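Local atomic coordinates of putative 2OG-Fe(II) oxygenase family protein (Caulobacter crescentus CB15, PDB entry 3OOX), a protein that probably works as an iron(II)-dependent oxygenase that consumes 2-oxoglutarate and dioxygen, perhaps forming ethylene or oxidising L-arginine. Residues S295-A298 with D299-L302; S13-A16 with K17-R21; A286-P289 with D290-P293. All coordinates share one frame; numbering follows the deposited sequence. Where two conformers were deposited one is given.

Overall arrangement
All three contacts are local, each made by one unbroken run of chain, and all lie toward the periphery of the protein, probably a cupin-type oxygenase by family. Contact 1 is partly buried: it joins strand 296-297 to helix 298-309 through a side-chain cap and apolar packing. Contacts 2 and 3 are at the surface, where water enters the bonding: contact 2 covers the break between helices 13-17 and 19-33, with an aromatic pair and a leucine against a guanidinium, whereas contact 3 is a polar loop without regular structure. The loop of contact 3 leads almost at once into contact 1, their centres about 18 Å apart; the centre of contact 2 is about 33 Å from that of contact 1.

Contact 1. Residues S295-A298 with D299-L302; sequences SITA and DEFL
In one of its two conformers Glu300 folds back over the start of its own helix to meet Ile296 and Thr297. Glu300 CB lies 3.4 Å from Ile296 CG1, the two side chains sliding past each other in opposite directions. CG is anti to the carbonyl carbon (chi1 -76°), which turns the extended chain toward Thr297 and takes CG and CD past the OG1 hydroxyl. At the tip, Glu300 OE1 accepts from Thr297 N at 3.0 Å, a nearly straight bond (176° at the hydrogen) that comes in from above the carboxylate plane. In return Glu300 N donates to Thr297 OG1 over 3.0 Å. In this conformer the reciprocal bonds form a capping box, with Thr297 as N-cap of helix 298-309 at the point where strand 296-297 gives way to it. The helical bonds follow: Phe301 N reaches Thr297 O at 3.0 Å, and Leu302 N reaches Ala298 O at 2.8 Å. On the apolar side, Ile296 crosses Phe301 at about a right angle, its CG2 lying 4.0 Å from Phe301 CB and its CD1 close to the Phe301 backbone. The Phe301 side chain packs on Asp233, Met234 and Arg237 of helix 233-238, and Ile296 also touches Arg237.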
loop_
_atom_site.group_PDB
_atom_site.type_symbol
_atom_site.label_atom_id
_atom_site.label_comp_id
_atom_site.label_asym_id
_atom_site.label_seq_id
_atom_site.Cartn_x
_atom_site.Cartn_y
_atom_site.Cartn_z
ATOM N N SER A 295 -15.342 -11.809 -15.999
ATOM C CA SER A 295 -14.051 -11.778 -15.326
ATOM C C SER A 295 -13.091 -10.829 -16.047
ATOM O O SER A 295 -13.366 -10.347 -17.144
ATOM C CB SER A 295 -13.470 -13.183 -15.228
ATOM O OG SER A 295 -14.379 -14.055 -14.579
ATOM N N ILE A 296 -11.950 -10.549 -15.413
ATOM C CA ILE A 296 -11.021 -9.527 -15.917
ATOM C C ILE A 296 -9.637 -9.866 -15.417
ATOM O O ILE A 296 -9.508 -10.374 -14.302
ATOM C CB ILE A 296 -11.459 -8.084 -15.455
ATOM C CG1 ILE A 296 -10.707 -7.014 -16.239
ATOM C CG2 ILE A 296 -11.307 -7.893 -13.913
ATOM C CD1 ILE A 296 -11.323 -5.620 -16.124
ATOM N N THR A 297 -8.594 -9.650 -16.222
ATOM C CA THR A 297 -7.248 -9.869 -15.700
ATOM C C THR A 297 -6.892 -8.719 -14.762
ATOM O O THR A 297 -7.425 -7.619 -14.891
ATOM C CB THR A 297 -6.156 -9.950 -16.757
ATOM O OG1 THR A 297 -6.036 -8.705 -17.464
ATOM C CG2 THR A 297 -6.441 -11.073 -17.790
ATOM N N ALA A 298 -5.954 -8.954 -13.854
ATOM C CA ALA A 298 -5.521 -7.886 -12.954
ATOM C C ALA A 298 -4.999 -6.694 -13.749
ATOM O O ALA A 298 -5.286 -5.518 -13.423
ATOM C CB ALA A 298 -4.424 -8.403 -12.011
ATOM N N ASP A 299 -4.257 -6.940 -14.839
ATOM C CA ASP A 299 -3.723 -5.815 -15.584
ATOM C C ASP A 299 -4.825 -5.046 -16.316
ATOM O O ASP A 299 -4.756 -3.806 -16.402
ATOM C CB ASP A 299 -2.608 -6.195 -16.555
ATOM C CG ASP A 299 -1.858 -4.981 -17.032
ATOM O OD1 ASP A 299 -1.257 -4.297 -16.157
ATOM O OD2 ASP A 299 -1.940 -4.692 -18.250
ATOM N N GLU A 300 -5.813 -5.740 -16.859
ATOM C CA GLU A 300 -6.971 -5.104 -17.499
ATOM C C GLU A 300 -7.693 -4.198 -16.490
ATOM O O GLU A 300 -8.122 -3.093 -16.811
ATOM C CB GLU A 300 -7.952 -6.176 -18.054
ATOM C CG GLU A 300 -7.500 -6.884 -19.375
ATOM C CD GLU A 300 -8.201 -8.243 -19.717
ATOM O OE1 GLU A 300 -9.150 -8.730 -19.039
ATOM O OE2 GLU A 300 -7.786 -8.840 -20.748
ATOM N N PHE A 301 -7.863 -4.727 -15.290
ATOM C CA PHE A 301 -8.548 -4.003 -14.194
ATOM C C PHE A 301 -7.733 -2.786 -13.773
ATOM O O PHE A 301 -8.293 -1.706 -13.581
ATOM C CB PHE A 301 -8.753 -4.936 -13.022
ATOM C CG PHE A 301 -9.496 -4.321 -11.861
ATOM C CD1 PHE A 301 -10.849 -4.208 -11.881
ATOM C CD2 PHE A 301 -8.808 -3.855 -10.751
ATOM C CE1 PHE A 301 -11.536 -3.672 -10.813
ATOM C CE2 PHE A 301 -9.486 -3.311 -9.670
ATOM C CZ PHE A 301 -10.854 -3.221 -9.713
ATOM N N LEU A 302 -6.412 -2.970 -13.674
ATOM C CA LEU A 302 -5.506 -1.876 -13.364
ATOM C C LEU A 302 -5.653 -0.783 -14.380
ATOM O O LEU A 302 -5.821 0.395 -14.017
ATOM C CB LEU A 302 -4.057 -2.372 -13.325
ATOM C CG LEU A 302 -3.003 -1.383 -12.853
ATOM C CD1 LEU A 302 -3.358 -0.773 -11.495
ATOM C CD2 LEU A 302 -1.670 -2.095 -12.813
#

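Contact 2. Residues S13-A16 with K17-R21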
loop_
_atom_site.group_PDB
_atom_site.type_symbol
_atom_site.label_atom_id
_atom_site.label_comp_id
_atom_site.label_asym_id
_atom_site.label_seq_id
_atom_site.Cartn_x
_atom_site.Cartn_y
_atom_site.Cartn_z
ATOM N N SER A 13 2.692 -12.706 16.188
ATOM C CA SER A 13 3.161 -13.906 16.899
ATOM C C SER A 13 2.146 -15.059 16.750
ATOM O O SER A 13 2.515 -16.245 16.818
ATOM C CB SER A 13 3.429 -13.566 18.373
ATOM O OG SER A 13 2.221 -13.295 19.047
ATOM N N LEU A 14 0.875 -14.722 16.518
ATOM C CA LEU A 14 -0.165 -15.706 16.333
ATOM C C LEU A 14 -0.065 -16.453 15.005
ATOM O O LEU A 14 -0.649 -17.522 14.867
ATOM C CB LEU A 14 -1.567 -15.092 16.473
ATOM C CG LEU A 14 -1.870 -14.487 17.851
ATOM C CD1 LEU A 14 -3.222 -13.772 17.791
ATOM C CD2 LEU A 14 -1.842 -15.473 19.041
ATOM N N TYR A 15 0.634 -15.892 14.015
ATOM C CA TYR A 15 0.774 -16.552 12.719
ATOM C C TYR A 15 1.348 -17.967 12.898
ATOM O O TYR A 15 0.809 -18.907 12.328
ATOM C CB TYR A 15 1.631 -15.690 11.786
ATOM C CG TYR A 15 1.978 -16.341 10.458
ATOM C CD1 TYR A 15 1.155 -16.197 9.353
ATOM C CD2 TYR A 15 3.148 -17.076 10.315
ATOM C CE1 TYR A 15 1.498 -16.808 8.117
ATOM C CE2 TYR A 15 3.502 -17.653 9.109
ATOM C CZ TYR A 15 2.683 -17.528 8.019
ATOM O OH TYR A 15 3.054 -18.156 6.824
ATOM N N ALA A 16 2.391 -18.100 13.715
ATOM C CA ALA A 16 2.971 -19.407 14.074
ATOM C C ALA A 16 2.253 -20.038 15.265
ATOM O O ALA A 16 2.016 -21.248 15.268
ATOM C CB ALA A 16 4.473 -19.263 14.378
ATOM N N LYS A 17 1.926 -19.245 16.301
ATOM C CA LYS A 17 1.423 -19.849 17.533
ATOM C C LYS A 17 -0.008 -20.367 17.445
ATOM O O LYS A 17 -0.363 -21.349 18.117
ATOM C CB LYS A 17 1.511 -18.882 18.730
ATOM C CG LYS A 17 2.888 -18.628 19.261
ATOM C CD LYS A 17 2.813 -17.620 20.430
ATOM C CE LYS A 17 4.206 -17.244 20.935
ATOM N NZ LYS A 17 4.191 -16.033 21.834
ATOM N N ASP A 18 -0.851 -19.697 16.661
ATOM C CA ASP A 18 -2.264 -20.029 16.578
ATOM C C ASP A 18 -2.832 -19.418 15.304
ATOM O O ASP A 18 -3.572 -18.430 15.353
ATOM C CB ASP A 18 -3.017 -19.490 17.798
ATOM C CG ASP A 18 -4.454 -20.024 17.899
ATOM O OD1 ASP A 18 -4.982 -20.651 16.955
ATOM O OD2 ASP A 18 -5.076 -19.820 18.959
ATOM N N PHE A 19 -2.491 -20.026 14.171
ATOM C CA PHE A 19 -2.811 -19.450 12.888
ATOM C C PHE A 19 -4.334 -19.334 12.710
ATOM O O PHE A 19 -4.830 -18.359 12.142
ATOM C CB PHE A 19 -2.195 -20.266 11.756
ATOM C CG PHE A 19 -2.506 -19.735 10.410
ATOM C CD1 PHE A 19 -1.789 -18.673 9.887
ATOM C CD2 PHE A 19 -3.558 -20.249 9.686
ATOM C CE1 PHE A 19 -2.086 -18.168 8.612
ATOM C CE2 PHE A 19 -3.853 -19.750 8.421
ATOM C CZ PHE A 19 -3.129 -18.695 7.918
ATOM N N THR A 20 -5.090 -20.293 13.225
ATOM C CA THR A 20 -6.550 -20.225 13.114
ATOM C C THR A 20 -7.109 -18.949 13.750
ATOM O O THR A 20 -7.969 -18.277 13.163
ATOM C CB THR A 20 -7.198 -21.484 13.746
ATOM O OG1 THR A 20 -6.805 -22.616 12.963
ATOM C CG2 THR A 20 -8.736 -21.386 13.747
ATOM N N ARG A 21 -6.629 -18.602 14.933
ATOM C CA ARG A 21 -7.023 -17.349 15.560
ATOM C C ARG A 21 -6.519 -16.086 14.803
ATOM O O ARG A 21 -7.253 -15.090 14.672
ATOM C CB ARG A 21 -6.534 -17.350 17.004
ATOM C CG ARG A 21 -6.665 -16.033 17.725
ATOM C CD ARG A 21 -6.208 -16.181 19.149
ATOM N NE ARG A 21 -6.091 -14.869 19.782
ATOM C CZ ARG A 21 -5.316 -14.591 20.824
ATOM N NH1 ARG A 21 -4.591 -15.550 21.412
ATOM N NH2 ARG A 21 -5.267 -13.344 21.280
HETATM O O HOH W 1 1.648 -14.554 21.323
HETATM O O HOH W 2 -0.422 -22.198 14.208
#
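Tyr15 and Phe19 carry the aromatic part of this contact, lying side by side and pointing the same way from the chain. The edge of Phe19 is turned toward the face of Tyr15 in an offset edge-to-face pair, with centroids 5.6 Å apart and planes at 83°. Tyr15 CD1 comes 3.9 Å from Phe19 CE1, at the edge of the Phe19 ring. Both rings reach helix 127-152, where Tyr15 OH bonds Glu147, and Phe19 also makes a cation-pi contact with Arg157.

The second kind of contact is apolar against charged. Leu14 lays CD1 over one face of the Arg21 guanidinium, near its rim, while Leu14 CD2 comes 3.6 Å from Arg21 NH1. With CG anti to its backbone N (chi1 170°) and the chain extended as far as NE, Arg21 spans the break between the two helices, which probably belong to the N-terminal region of a non-haem dioxygenase; its NE forms a salt bridge with Glu25.

Backbone bonds end helix 13-17: Lys17 N donates to Ser13 O at 3.1 Å and Asp18 N to Leu14 O at 2.8 Å. Asp18 then leaves helical backbone angles and becomes the N-cap of helix 19-33, Asp18 OD1 accepting a weak bond from Arg21 N at 3.3 Å.

Two waters take part in the polar bonding. One links Ser13 OG, also hydrogen-bonded to Ser11 OG, to Lys17 NZ; the other donates to Ala16 O at 2.8 Å and accepts from Phe19 N at 3.0 Å.

The chemistry thus has three parts: aromatic carbon set against helix 127-152, Leu14 packed on the charged Arg21, and, at the break, one water and the Asp18 carboxylate serving backbone groups.

Contact 3. Residues A286-P289 with D290-P293; sequences AENP and DRYP
Asn288 and Arg291 meet across a short, irregular turn in the loop between strands 276-277 and 296-297. An Asx turn lies directly alongside, in which Asp290 OD1 accepts from Tyr292 N at 3.0 Å, the N-H coming from above the carboxylate plane. The same OD1 has a further partner in Thr279 OG1.

The firm part of the contact centres on Asn288 OD1. Arg291 NH2 donates to it at 3.0 Å (161° at the hydrogen), and Arg291 NE adds a weak bond at 3.3 Å. The oxygen lies at the guanidinium edge, close to that group's plane, yet the amide and guanidinium planes are 85° apart, and NH2 also lies tilted from the carbonyl plane. Asn288 CG is anti to the backbone N (chi1 -172°), which brings the amide forward along the chain to Arg291. Asn240 fixes the same turn from outside: its backbone O takes Asn288 ND2, and its side chain pairs with both Arg291 N and Pro289 O.

The other part is looser and hydrated. The Arg291 and Asn288 side chains cross at about a right angle, Arg291 CG passing 3.6 Å from Pro289 O. Arg291 also touches a crystal neighbour, so its pose may owe something to the lattice. An alanine in place of Asn288 removes both amide ends, which is likely to set the guanidinium free to turn and to leave Asn240 O without its side-chain donor.

A single water finishes the link, donating to Asn288 OD1 at 2.7 Å and to Pro289 O at 2.7 Å while accepting weakly at 3.1 Å from Arg291 NE, whose one N-H is shared between this water and Asn288 OD1.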
loop_
_atom_site.group_PDB
_atom_site.type_symbol
_atom_site.label_atom_id
_atom_site.label_comp_id
_atom_site.label_asym_id
_atom_site.label_seq_id
_atom_site.Cartn_x
_atom_site.Cartn_y
_atom_site.Cartn_z
ATOM N N ALA A 286 -27.483 -15.995 -2.630
ATOM C CA ALA A 286 -28.775 -15.389 -2.908
ATOM C C ALA A 286 -28.834 -13.924 -2.520
ATOM O O ALA A 286 -29.364 -13.100 -3.265
ATOM C CB ALA A 286 -29.903 -16.167 -2.189
ATOM N N GLU A 287 -28.262 -13.595 -1.360
ATOM C CA GLU A 287 -28.337 -12.223 -0.822
ATOM C C GLU A 287 -27.263 -11.311 -1.404
ATOM O O GLU A 287 -27.414 -10.078 -1.401
ATOM C CB GLU A 287 -28.251 -12.207 0.711
ATOM C CG GLU A 287 -27.517 -13.388 1.340
ATOM C CD GLU A 287 -28.356 -14.663 1.347
ATOM O OE1 GLU A 287 -29.503 -14.623 1.849
ATOM O OE2 GLU A 287 -27.869 -15.700 0.845
ATOM N N ASN A 288 -26.200 -11.925 -1.907
ATOM C CA ASN A 288 -25.081 -11.215 -2.498
ATOM C C ASN A 288 -24.762 -11.843 -3.851
ATOM O O ASN A 288 -23.788 -12.589 -3.975
ATOM C CB ASN A 288 -23.858 -11.268 -1.577
ATOM C CG ASN A 288 -22.714 -10.384 -2.054
ATOM O OD1 ASN A 288 -22.941 -9.325 -2.651
ATOM N ND2 ASN A 288 -21.476 -10.817 -1.796
ATOM N N PRO A 289 -25.623 -11.581 -4.861
ATOM C CA PRO A 289 -25.344 -12.143 -6.188
ATOM C C PRO A 289 -24.063 -11.608 -6.800
ATOM O O PRO A 289 -23.538 -10.568 -6.380
ATOM C CB PRO A 289 -26.580 -11.755 -7.037
ATOM C CG PRO A 289 -27.320 -10.707 -6.237
ATOM C CD PRO A 289 -26.909 -10.861 -4.799
ATOM N N ASP A 290 -23.567 -12.332 -7.797
ATOM C CA ASP A 290 -22.321 -11.991 -8.451
ATOM C C ASP A 290 -22.412 -10.607 -9.116
ATOM O O ASP A 290 -23.217 -10.384 -10.033
ATOM C CB ASP A 290 -21.993 -13.073 -9.472
ATOM C CG ASP A 290 -20.568 -13.035 -9.968
ATOM O OD1 ASP A 290 -19.800 -12.097 -9.661
ATOM O OD2 ASP A 290 -20.244 -13.983 -10.690
ATOM N N ARG A 291 -21.579 -9.673 -8.623
ATOM C CA ARG A 291 -21.538 -8.322 -9.171
ATOM C C ARG A 291 -20.633 -8.237 -10.395
ATOM O O ARG A 291 -20.629 -7.213 -11.099
ATOM C CB ARG A 291 -21.044 -7.355 -8.100
ATOM C CG ARG A 291 -21.853 -7.378 -6.868
ATOM C CD ARG A 291 -21.228 -6.481 -5.817
ATOM N NE ARG A 291 -21.763 -6.826 -4.508
ATOM C CZ ARG A 291 -21.818 -6.003 -3.469
ATOM N NH1 ARG A 291 -21.347 -4.752 -3.543
ATOM N NH2 ARG A 291 -22.329 -6.443 -2.335
ATOM N N TYR A 292 -19.892 -9.311 -10.667
ATOM C CA TYR A 292 -18.862 -9.317 -11.693
ATOM C C TYR A 292 -18.984 -10.530 -12.617
ATOM O O TYR A 292 -18.105 -11.372 -12.648
ATOM C CB TYR A 292 -17.478 -9.254 -11.022
ATOM C CG TYR A 292 -17.396 -8.138 -9.983
ATOM C CD1 TYR A 292 -17.298 -6.815 -10.389
ATOM C CD2 TYR A 292 -17.439 -8.402 -8.600
ATOM C CE1 TYR A 292 -17.255 -5.780 -9.478
ATOM C CE2 TYR A 292 -17.383 -7.367 -7.668
ATOM C CZ TYR A 292 -17.282 -6.064 -8.116
ATOM O OH TYR A 292 -17.223 -5.043 -7.194
ATOM N N PRO A 293 -20.085 -10.599 -13.386
ATOM C CA PRO A 293 -20.289 -11.781 -14.218
ATOM C C PRO A 293 -19.236 -11.945 -15.311
ATOM O O PRO A 293 -19.043 -13.072 -15.788
ATOM C CB PRO A 293 -21.674 -11.550 -14.830
ATOM C CG PRO A 293 -21.867 -10.082 -14.829
ATOM C CD PRO A 293 -21.149 -9.602 -13.579
HETATM O O HOH W 3 -24.321 -8.486 -4.872
#